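Local atomic coordinates of mandelate racemase/muconate lactonizing enzyme family protein (Roseovarius nubinhibens ISM, PDB entry 3U4F), a protein that binds magnesium in a TIM-barrel active site of the enolase superfamily and probably acts as a hydro-lyase or related enzyme on an unidentified substrate. Residues A165-A170 and Y331-I336; V64-V69 and A382-R387; E244-E247 and D252-G255. All coordinates share one frame; numbering follows the deposited sequence.

From the N terminus, the chain first lays down the capping domain, where helix 58-73 supplies residues 64-69 of contact 2. Their partner, 382-387, is the last strand, so contact 2 closes a loop of more than 300 residues that contains the entire barrel. Nested within it, contact 1 brings strand 165-169 near strand 332-335 across strand 132-139, on the active-site wall. Contact 3, nested again inside that loop, spans just four intervening residues between helix 239-248 and strand 253-255. Contacts 1 and 3 belong to the same barrel, with centres about 18 Å apart; contact 2 lies on the opposite side of the chain's centre from both.

Contact 1: residues A165-A170 and Y331-I336; sequences AFKVRA and YLEFSI. With GAI (guanidine), chain F.
Lys167 and Glu333 reach across the guanidine pocket and meet through NZ and OE2, a weak hydrogen bond within a salt bridge at 3.4 Å. Glu333 suits this place because an extended chain, with CG anti to the backbone N (chi1 -176°), carries its carboxylate out among the cationic groups. OE2 accepts a hydrogen bond from guanidine N1 at 2.7 Å and also meets Ser139; OE1 is held by the backbone N of Cys308, and these grips fix the rotation of the carboxylate. Lys167 turns its chain at chi3 (86°), which brings NZ to 2.8 Å from guanidine N3 while it also bonds to Tyr137 and Glu231, the latter a magnesium ligand.

Arg169 turns the edge of its guanidinium toward the face of the bound guanidine, the two planes steeply inclined, its NH2 2.9 Å from guanidine N1, and forms a long salt bridge of 4.0 Å from NH2 to Glu333 OE2. Its NE is anchored on the carbonyl of Ser140. A leucine here would probably leave that carbonyl without its donor, Glu333 OE2 without its distant ion-pair mate, and the guanidine face without the flat group standing against it. The Lys-x-Arg pattern at the end of the second barrel strand is consistent with the signature of related enzymes.

Looser is the other end, where Ala165 CB merely rests on Tyr331 CD1 at 3.9 Å; a small methyl fits beside the broad ring. No side faces solvent, since every touching residue is buried. The two strands do not bond to each other: strand 132-139 lies between them and pairs in parallel with both. Strand 201-205 flanks 165-169 on its far side, and helix 313-322 packs against Leu332.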
loop_
_atom_site.group_PDB
_atom_site.type_symbol
_atom_site.label_atom_id
_atom_site.label_comp_id
_atom_site.label_asym_id
_atom_site.label_seq_id
_atom_site.Cartn_x
_atom_site.Cartn_y
_atom_site.Cartn_z
ATOM N N ALA A 165 -8.041 30.117 -13.855
ATOM C CA ALA A 165 -7.850 29.444 -12.562
ATOM C C ALA A 165 -6.404 28.962 -12.468
ATOM O O ALA A 165 -5.833 28.490 -13.463
ATOM C CB ALA A 165 -8.803 28.258 -12.452
ATOM N N PHE A 166 -5.815 29.066 -11.278
ATOM C CA PHE A 166 -4.364 28.887 -11.115
ATOM C C PHE A 166 -4.086 28.286 -9.737
ATOM O O PHE A 166 -4.616 28.767 -8.738
ATOM C CB PHE A 166 -3.613 30.226 -11.221
ATOM C CG PHE A 166 -3.953 31.025 -12.460
ATOM C CD1 PHE A 166 -3.171 30.924 -13.597
ATOM C CD2 PHE A 166 -5.057 31.865 -12.470
ATOM C CE1 PHE A 166 -3.490 31.650 -14.752
ATOM C CE2 PHE A 166 -5.411 32.572 -13.614
ATOM C CZ PHE A 166 -4.619 32.458 -14.762
ATOM N N LYS A 167 -3.260 27.240 -9.688
ATOM C CA LYS A 167 -2.915 26.634 -8.397
ATOM C C LYS A 167 -1.419 26.758 -8.124
ATOM O O LYS A 167 -0.594 26.439 -8.997
ATOM C CB LYS A 167 -3.374 25.160 -8.308
ATOM C CG LYS A 167 -3.159 24.541 -6.921
ATOM C CD LYS A 167 -3.854 23.196 -6.772
ATOM C CE LYS A 167 -2.970 22.074 -7.279
ATOM N NZ LYS A 167 -3.725 20.805 -7.136
ATOM N N VAL A 168 -1.072 27.214 -6.916
ATOM C CA VAL A 168 0.324 27.315 -6.486
ATOM C C VAL A 168 0.522 26.496 -5.202
ATOM O O VAL A 168 -0.417 25.882 -4.708
ATOM C CB VAL A 168 0.741 28.815 -6.280
ATOM C CG1 VAL A 168 0.526 29.581 -7.560
ATOM C CG2 VAL A 168 -0.042 29.411 -5.156
ATOM N N ARG A 169 1.743 26.450 -4.684
ATOM C CA ARG A 169 2.063 25.591 -3.559
ATOM C C ARG A 169 2.245 26.406 -2.273
ATOM O O ARG A 169 2.793 27.498 -2.316
ATOM C CB ARG A 169 3.349 24.838 -3.844
ATOM C CG ARG A 169 3.299 24.020 -5.138
ATOM C CD ARG A 169 2.400 22.772 -4.960
ATOM N NE ARG A 169 1.836 22.349 -6.257
ATOM C CZ ARG A 169 1.095 21.263 -6.417
ATOM N NH1 ARG A 169 0.908 20.439 -5.387
ATOM N NH2 ARG A 169 0.550 21.004 -7.604
ATOM N N ALA A 170 1.813 25.840 -1.153
ATOM C CA ALA A 170 2.073 26.375 0.198
ATOM C C ALA A 170 2.991 25.431 0.972
ATOM O O ALA A 170 3.037 24.234 0.694
ATOM C CB ALA A 170 0.775 26.514 0.958
ATOM N N TYR A 331 -13.037 22.057 -12.481
ATOM C CA TYR A 331 -11.939 22.160 -13.429
ATOM C C TYR A 331 -10.995 20.962 -13.384
ATOM O O TYR A 331 -10.930 20.224 -12.402
ATOM C CB TYR A 331 -11.112 23.466 -13.290
ATOM C CG TYR A 331 -11.118 24.072 -11.885
ATOM C CD1 TYR A 331 -11.336 25.426 -11.702
ATOM C CD2 TYR A 331 -10.899 23.270 -10.756
ATOM C CE1 TYR A 331 -11.344 25.993 -10.390
ATOM C CE2 TYR A 331 -10.932 23.810 -9.448
ATOM C CZ TYR A 331 -11.172 25.171 -9.291
ATOM O OH TYR A 331 -11.200 25.690 -8.025
ATOM N N LEU A 332 -10.308 20.822 -14.508
ATOM C CA LEU A 332 -9.250 19.856 -14.760
ATOM C C LEU A 332 -7.915 20.410 -14.256
ATOM O O LEU A 332 -7.519 21.489 -14.676
ATOM C CB LEU A 332 -9.163 19.687 -16.281
ATOM C CG LEU A 332 -7.996 18.860 -16.822
ATOM C CD1 LEU A 332 -8.299 17.385 -16.556
ATOM C CD2 LEU A 332 -7.781 19.118 -18.325
ATOM N N GLU A 333 -7.205 19.650 -13.410
ATOM C CA GLU A 333 -5.816 19.983 -13.087
ATOM C C GLU A 333 -4.927 19.854 -14.323
ATOM O O GLU A 333 -4.849 18.791 -14.923
ATOM C CB GLU A 333 -5.258 19.072 -11.999
ATOM C CG GLU A 333 -3.840 19.534 -11.642
ATOM C CD GLU A 333 -3.278 18.905 -10.413
ATOM O OE1 GLU A 333 -3.808 17.872 -9.968
ATOM O OE2 GLU A 333 -2.287 19.482 -9.897
ATOM N N PHE A 334 -4.259 20.937 -14.691
ATOM C CA PHE A 334 -3.476 20.953 -15.912
ATOM C C PHE A 334 -2.089 21.452 -15.586
ATOM O O PHE A 334 -1.885 22.650 -15.371
ATOM C CB PHE A 334 -4.111 21.850 -16.977
ATOM C CG PHE A 334 -3.474 21.677 -18.342
ATOM C CD1 PHE A 334 -3.935 20.690 -19.219
ATOM C CD2 PHE A 334 -2.404 22.487 -18.727
ATOM C CE1 PHE A 334 -3.327 20.510 -20.468
ATOM C CE2 PHE A 334 -1.771 22.303 -19.975
ATOM C CZ PHE A 334 -2.237 21.337 -20.840
ATOM N N SER A 335 -1.124 20.533 -15.553
ATOM C CA SER A 335 0.262 20.924 -15.242
ATOM C C SER A 335 0.845 21.881 -16.296
ATOM O O SER A 335 0.829 21.595 -17.508
ATOM C CB SER A 335 1.199 19.707 -15.146
ATOM O OG SER A 335 2.524 20.188 -14.918
ATOM N N ILE A 336 1.358 23.010 -15.823
ATOM C CA ILE A 336 1.970 23.975 -16.708
ATOM C C ILE A 336 3.519 23.938 -16.710
ATOM O O ILE A 336 4.171 24.832 -17.254
ATOM C CB ILE A 336 1.403 25.414 -16.512
ATOM C CG1 ILE A 336 1.389 25.860 -15.035
ATOM C CG2 ILE A 336 0.001 25.504 -17.156
ATOM C CD1 ILE A 336 2.777 26.048 -14.410
HETATM C C GAI F . -1.267 18.182 -6.903
HETATM N N1 GAI F . -0.697 18.424 -8.055
HETATM N N2 GAI F . -0.604 17.737 -5.777
HETATM N N3 GAI F . -2.598 18.314 -6.769
#

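Contact 2: residues V64-V69 and A382-R387; sequences VLHRQV and AYKVSR
His66 projects from helix 58-73 onto Lys384 and Ser386 of the C-terminal strand, within the alpha+beta capping domain of the enolase superfamily. The final strand returns to this N-terminal domain and forms one border of its antiparallel sheet within the chain, pairing with strand 25-32. Helix and strand run almost parallel, their local axes 16° apart and 9.2 Å at closest approach, a gap that one imidazole can bridge.

The ring is the centrepiece, and its two partners use different sides of it. Over one face lies the aliphatic part of Lys384: CG sits 3.8 Å from the His66 ring centroid, a CH-pi contact displaced toward the rim, with CD coming to 3.5 Å from His66 CD2. A lysine suits this margin because its methylenes can cover the ring while the amine continues beyond it; the chain bends at chi3 and chi4, leaving NZ 5.4 Å from His66 ND1. The lysine chain runs over the ring counter to the direction in which the histidine extends.

At the ring's edge, near its plane, stands the hydroxyl of Ser386. His66 ND1 and Ser386 OG form a hydrogen bond of 2.8 Å, in which either may be the donor. A serine is apt here, being short enough to sit beside the ring and able to give or accept. Since NE2 is bonded to Thr30 of strand 25-32, both ring nitrogens are engaged and the imidazole is held against flipping. Next along the helix, Arg67 points away from the strand and makes a salt bridge with Asp59 of the second subunit, so the same helix serves the dimer. Ser386 OG has one further partner, a water 2.7 Å away, which donates a hydrogen bond to His66 O, also at 2.7 Å.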
loop_
_atom_site.group_PDB
_atom_site.type_symbol
_atom_site.label_atom_id
_atom_site.label_comp_id
_atom_site.label_asym_id
_atom_site.label_seq_id
_atom_site.Cartn_x
_atom_site.Cartn_y
_atom_site.Cartn_z
ATOM N N VAL A 64 4.665 -5.795 -11.405
ATOM C CA VAL A 64 3.554 -6.135 -10.519
ATOM C C VAL A 64 2.318 -6.507 -11.345
ATOM O O VAL A 64 1.557 -7.452 -11.034
ATOM C CB VAL A 64 3.250 -4.921 -9.577
ATOM C CG1 VAL A 64 1.948 -5.120 -8.828
ATOM C CG2 VAL A 64 4.379 -4.703 -8.612
ATOM N N LEU A 65 2.113 -5.771 -12.436
ATOM C CA LEU A 65 0.987 -6.073 -13.313
ATOM C C LEU A 65 1.071 -7.520 -13.810
ATOM O O LEU A 65 0.095 -8.283 -13.712
ATOM C CB LEU A 65 0.956 -5.091 -14.507
ATOM C CG LEU A 65 -0.344 -5.048 -15.336
ATOM C CD1 LEU A 65 -0.452 -3.746 -16.133
ATOM C CD2 LEU A 65 -0.359 -6.222 -16.271
ATOM N N HIS A 66 2.225 -7.891 -14.354
ATOM C CA HIS A 66 2.375 -9.259 -14.900
ATOM C C HIS A 66 2.361 -10.308 -13.784
ATOM O O HIS A 66 1.768 -11.377 -13.937
ATOM C CB HIS A 66 3.622 -9.373 -15.786
ATOM C CG HIS A 66 3.494 -8.632 -17.079
ATOM N ND1 HIS A 66 2.684 -9.069 -18.107
ATOM C CD2 HIS A 66 4.044 -7.465 -17.499
ATOM C CE1 HIS A 66 2.735 -8.198 -19.106
ATOM N NE2 HIS A 66 3.552 -7.218 -18.764
ATOM N N ARG A 67 2.972 -9.968 -12.651
ATOM C CA ARG A 67 3.074 -10.918 -11.531
ATOM C C ARG A 67 1.767 -11.143 -10.781
ATOM O O ARG A 67 1.458 -12.265 -10.349
ATOM C CB ARG A 67 4.138 -10.423 -10.551
ATOM C CG ARG A 67 4.537 -11.479 -9.474
ATOM C CD ARG A 67 5.506 -12.558 -10.035
ATOM N NE ARG A 67 6.706 -11.942 -10.561
ATOM C CZ ARG A 67 7.803 -11.667 -9.857
ATOM N NH1 ARG A 67 7.897 -11.980 -8.558
ATOM N NH2 ARG A 67 8.828 -11.082 -10.457
ATOM N N GLN A 68 0.993 -10.076 -10.612
ATOM C CA GLN A 68 -0.094 -10.065 -9.625
ATOM C C GLN A 68 -1.456 -9.605 -10.119
ATOM O O GLN A 68 -2.451 -9.745 -9.402
ATOM C CB GLN A 68 0.315 -9.189 -8.436
ATOM C CG GLN A 68 1.411 -9.812 -7.610
ATOM C CD GLN A 68 1.915 -8.859 -6.543
ATOM O OE1 GLN A 68 1.444 -8.884 -5.403
ATOM N NE2 GLN A 68 2.900 -8.069 -6.887
ATOM N N VAL A 69 -1.524 -9.062 -11.332
ATOM C CA VAL A 69 -2.819 -8.652 -11.876
ATOM C C VAL A 69 -3.236 -9.528 -13.067
ATOM O O VAL A 69 -4.320 -10.135 -13.059
ATOM C CB VAL A 69 -2.787 -7.165 -12.264
ATOM C CG1 VAL A 69 -4.134 -6.714 -12.859
ATOM C CG2 VAL A 69 -2.437 -6.307 -11.044
ATOM N N ALA A 382 10.673 -1.124 -23.093
ATOM C CA ALA A 382 10.795 -2.501 -22.637
ATOM C C ALA A 382 9.429 -3.184 -22.757
ATOM O O ALA A 382 8.434 -2.686 -22.247
ATOM C CB ALA A 382 11.299 -2.509 -21.187
ATOM N N TYR A 383 9.390 -4.311 -23.456
ATOM C CA TYR A 383 8.181 -5.050 -23.699
ATOM C C TYR A 383 8.091 -6.293 -22.854
ATOM O O TYR A 383 9.088 -7.028 -22.684
ATOM C CB TYR A 383 8.144 -5.471 -25.176
ATOM C CG TYR A 383 7.059 -6.407 -25.607
ATOM C CD1 TYR A 383 5.766 -5.948 -25.799
ATOM C CD2 TYR A 383 7.333 -7.758 -25.900
ATOM C CE1 TYR A 383 4.782 -6.770 -26.219
ATOM C CE2 TYR A 383 6.346 -8.601 -26.327
ATOM C CZ TYR A 383 5.063 -8.104 -26.502
ATOM O OH TYR A 383 4.044 -8.917 -26.950
ATOM N N LYS A 384 6.877 -6.546 -22.368
ATOM C CA LYS A 384 6.580 -7.771 -21.642
ATOM C C LYS A 384 5.169 -8.227 -21.955
ATOM O O LYS A 384 4.240 -7.408 -22.073
ATOM C CB LYS A 384 6.765 -7.541 -20.122
ATOM C CG LYS A 384 6.860 -8.824 -19.302
ATOM C CD LYS A 384 7.384 -8.506 -17.887
ATOM C CE LYS A 384 8.341 -9.594 -17.350
ATOM N NZ LYS A 384 7.654 -10.877 -17.141
ATOM N N VAL A 385 4.983 -9.535 -22.076
ATOM C CA VAL A 385 3.650 -10.072 -22.359
ATOM C C VAL A 385 3.272 -11.244 -21.470
ATOM O O VAL A 385 4.118 -12.066 -21.121
ATOM C CB VAL A 385 3.501 -10.431 -23.892
ATOM C CG1 VAL A 385 4.543 -11.498 -24.329
ATOM C CG2 VAL A 385 2.099 -10.878 -24.222
ATOM N N SER A 386 1.997 -11.266 -21.086
ATOM C CA SER A 386 1.362 -12.411 -20.456
ATOM C C SER A 386 0.182 -12.830 -21.304
ATOM O O SER A 386 -0.608 -11.978 -21.755
ATOM C CB SER A 386 0.872 -12.073 -19.052
ATOM O OG SER A 386 1.951 -11.742 -18.199
ATOM N N ARG A 387 0.061 -14.137 -21.536
ATOM C CA ARG A 387 -1.082 -14.716 -22.286
ATOM C C ARG A 387 -1.894 -15.740 -21.494
ATOM O O ARG A 387 -1.347 -16.419 -20.633
ATOM C CB ARG A 387 -0.578 -15.398 -23.570
ATOM C CG ARG A 387 0.166 -14.468 -24.470
ATOM C CD ARG A 387 0.535 -15.155 -25.787
ATOM N NE ARG A 387 1.661 -14.451 -26.387
ATOM C CZ ARG A 387 1.533 -13.444 -27.240
ATOM N NH1 ARG A 387 0.323 -13.030 -27.592
ATOM N NH2 ARG A 387 2.616 -12.851 -27.742
HETATM O O HOH W 1 1.449 -13.095 -15.960
#

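Contact 3: residues E244-E247 and D252-G255; sequences EVSE and DVTG. With MG (magnesium ion), chain G.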
loop_
_atom_site.group_PDB
_atom_site.type_symbol
_atom_site.label_atom_id
_atom_site.label_comp_id
_atom_site.label_asym_id
_atom_site.label_seq_id
_atom_site.Cartn_x
_atom_site.Cartn_y
_atom_site.Cartn_z
ATOM N N GLU A 244 -10.893 18.547 10.997
ATOM C CA GLU A 244 -10.828 19.740 11.847
ATOM C C GLU A 244 -10.645 21.022 11.037
ATOM O O GLU A 244 -11.275 22.056 11.326
ATOM C CB GLU A 244 -9.700 19.632 12.876
ATOM C CG GLU A 244 -9.902 20.649 14.015
ATOM C CD GLU A 244 -8.737 20.692 14.996
ATOM O OE1 GLU A 244 -8.031 19.655 15.152
ATOM O OE2 GLU A 244 -8.555 21.785 15.593
ATOM N N VAL A 245 -9.773 20.971 10.034
ATOM C CA VAL A 245 -9.539 22.134 9.188
ATOM C C VAL A 245 -10.772 22.521 8.363
ATOM O O VAL A 245 -11.176 23.694 8.366
ATOM C CB VAL A 245 -8.303 21.931 8.293
ATOM C CG1 VAL A 245 -8.038 23.170 7.449
ATOM C CG2 VAL A 245 -7.081 21.584 9.182
ATOM N N SER A 246 -11.355 21.539 7.662
ATOM C CA SER A 246 -12.642 21.708 6.948
ATOM C C SER A 246 -13.702 22.306 7.837
ATOM O O SER A 246 -14.417 23.222 7.425
ATOM C CB SER A 246 -13.196 20.350 6.463
ATOM O OG SER A 246 -12.363 19.914 5.433
ATOM N N GLU A 247 -13.830 21.777 9.048
ATOM C CA GLU A 247 -14.871 22.293 9.965
ATOM C C GLU A 247 -14.654 23.741 10.397
ATOM O O GLU A 247 -15.634 24.475 10.599
ATOM C CB GLU A 247 -15.084 21.369 11.177
ATOM C CG GLU A 247 -15.776 20.051 10.829
ATOM C CD GLU A 247 -15.779 19.052 11.992
ATOM O OE1 GLU A 247 -14.783 18.982 12.753
ATOM O OE2 GLU A 247 -16.781 18.325 12.152
ATOM N N ASP A 252 -13.233 25.883 0.617
ATOM C CA ASP A 252 -13.240 24.446 0.326
ATOM C C ASP A 252 -11.871 23.870 0.651
ATOM O O ASP A 252 -10.840 24.389 0.177
ATOM C CB ASP A 252 -13.509 24.162 -1.167
ATOM C CG ASP A 252 -14.982 24.272 -1.553
ATOM O OD1 ASP A 252 -15.870 24.255 -0.671
ATOM O OD2 ASP A 252 -15.242 24.355 -2.770
ATOM N N VAL A 253 -11.885 22.806 1.439
ATOM C CA VAL A 253 -10.699 21.982 1.733
ATOM C C VAL A 253 -10.881 20.683 0.927
ATOM O O VAL A 253 -11.974 20.093 0.887
ATOM C CB VAL A 253 -10.568 21.693 3.250
ATOM C CG1 VAL A 253 -9.497 20.601 3.562
ATOM C CG2 VAL A 253 -10.264 22.991 4.036
ATOM N N THR A 254 -9.802 20.261 0.275
ATOM C CA THR A 254 -9.885 19.244 -0.777
ATOM C C THR A 254 -8.768 18.229 -0.545
ATOM O O THR A 254 -7.742 18.557 0.055
ATOM C CB THR A 254 -9.798 19.888 -2.180
ATOM O OG1 THR A 254 -8.446 20.212 -2.507
ATOM C CG2 THR A 254 -10.633 21.214 -2.242
ATOM N N GLY A 255 -8.982 16.987 -0.967
ATOM C CA GLY A 255 -7.881 16.027 -0.923
ATOM C C GLY A 255 -8.282 14.656 -1.417
ATOM O O GLY A 255 -9.443 14.437 -1.802
HETATM MG MG MG G . -15.456 24.168 5.919
HETATM O O HOH W 2 -13.969 23.831 4.472
HETATM O O HOH W 3 -16.346 22.293 5.460
HETATM O O HOH W 4 -16.799 25.020 4.461
HETATM O O HOH W 5 -17.073 24.587 7.310
#
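Ser246 and Val253 make the closest approach, with the hydroxyl OG set 3.3 Å from Val253 CB and 3.5 Å from its CG1. The oxygen does not bond these carbons; set anti to its own carbonyl carbon (chi1 -70°), it lies over the valine while its hydrogen bond reaches Ala273 O, with a weaker one to Thr242 O in its own helix, and serine is small enough to fit so close. Beside it, Val245 and Val253 cross at about a right angle, CG1 of Val245 meeting CG2 of Val253 at 4.1 Å. Branched apolar side chains fill this buried seam compactly.

One step outward, the backbone of Ser246 does a second job: its carbonyl O binds a magnesium ion at 2.1 Å. Four waters and the carbonyl of Leu249 complete six ligands, so the protein contributes only backbone oxygens near the helix's C-terminal end. This ion is distinct from the one in the active site.

Helix 239-248 and strand 253-255 are the latter two elements of a beta-alpha-beta unit that starts with strand 229-231. Helix 212-224 packs on Val245, and OD2 of Asp275, just before strand 276-277, accepts a hydrogen bond from Val253 N.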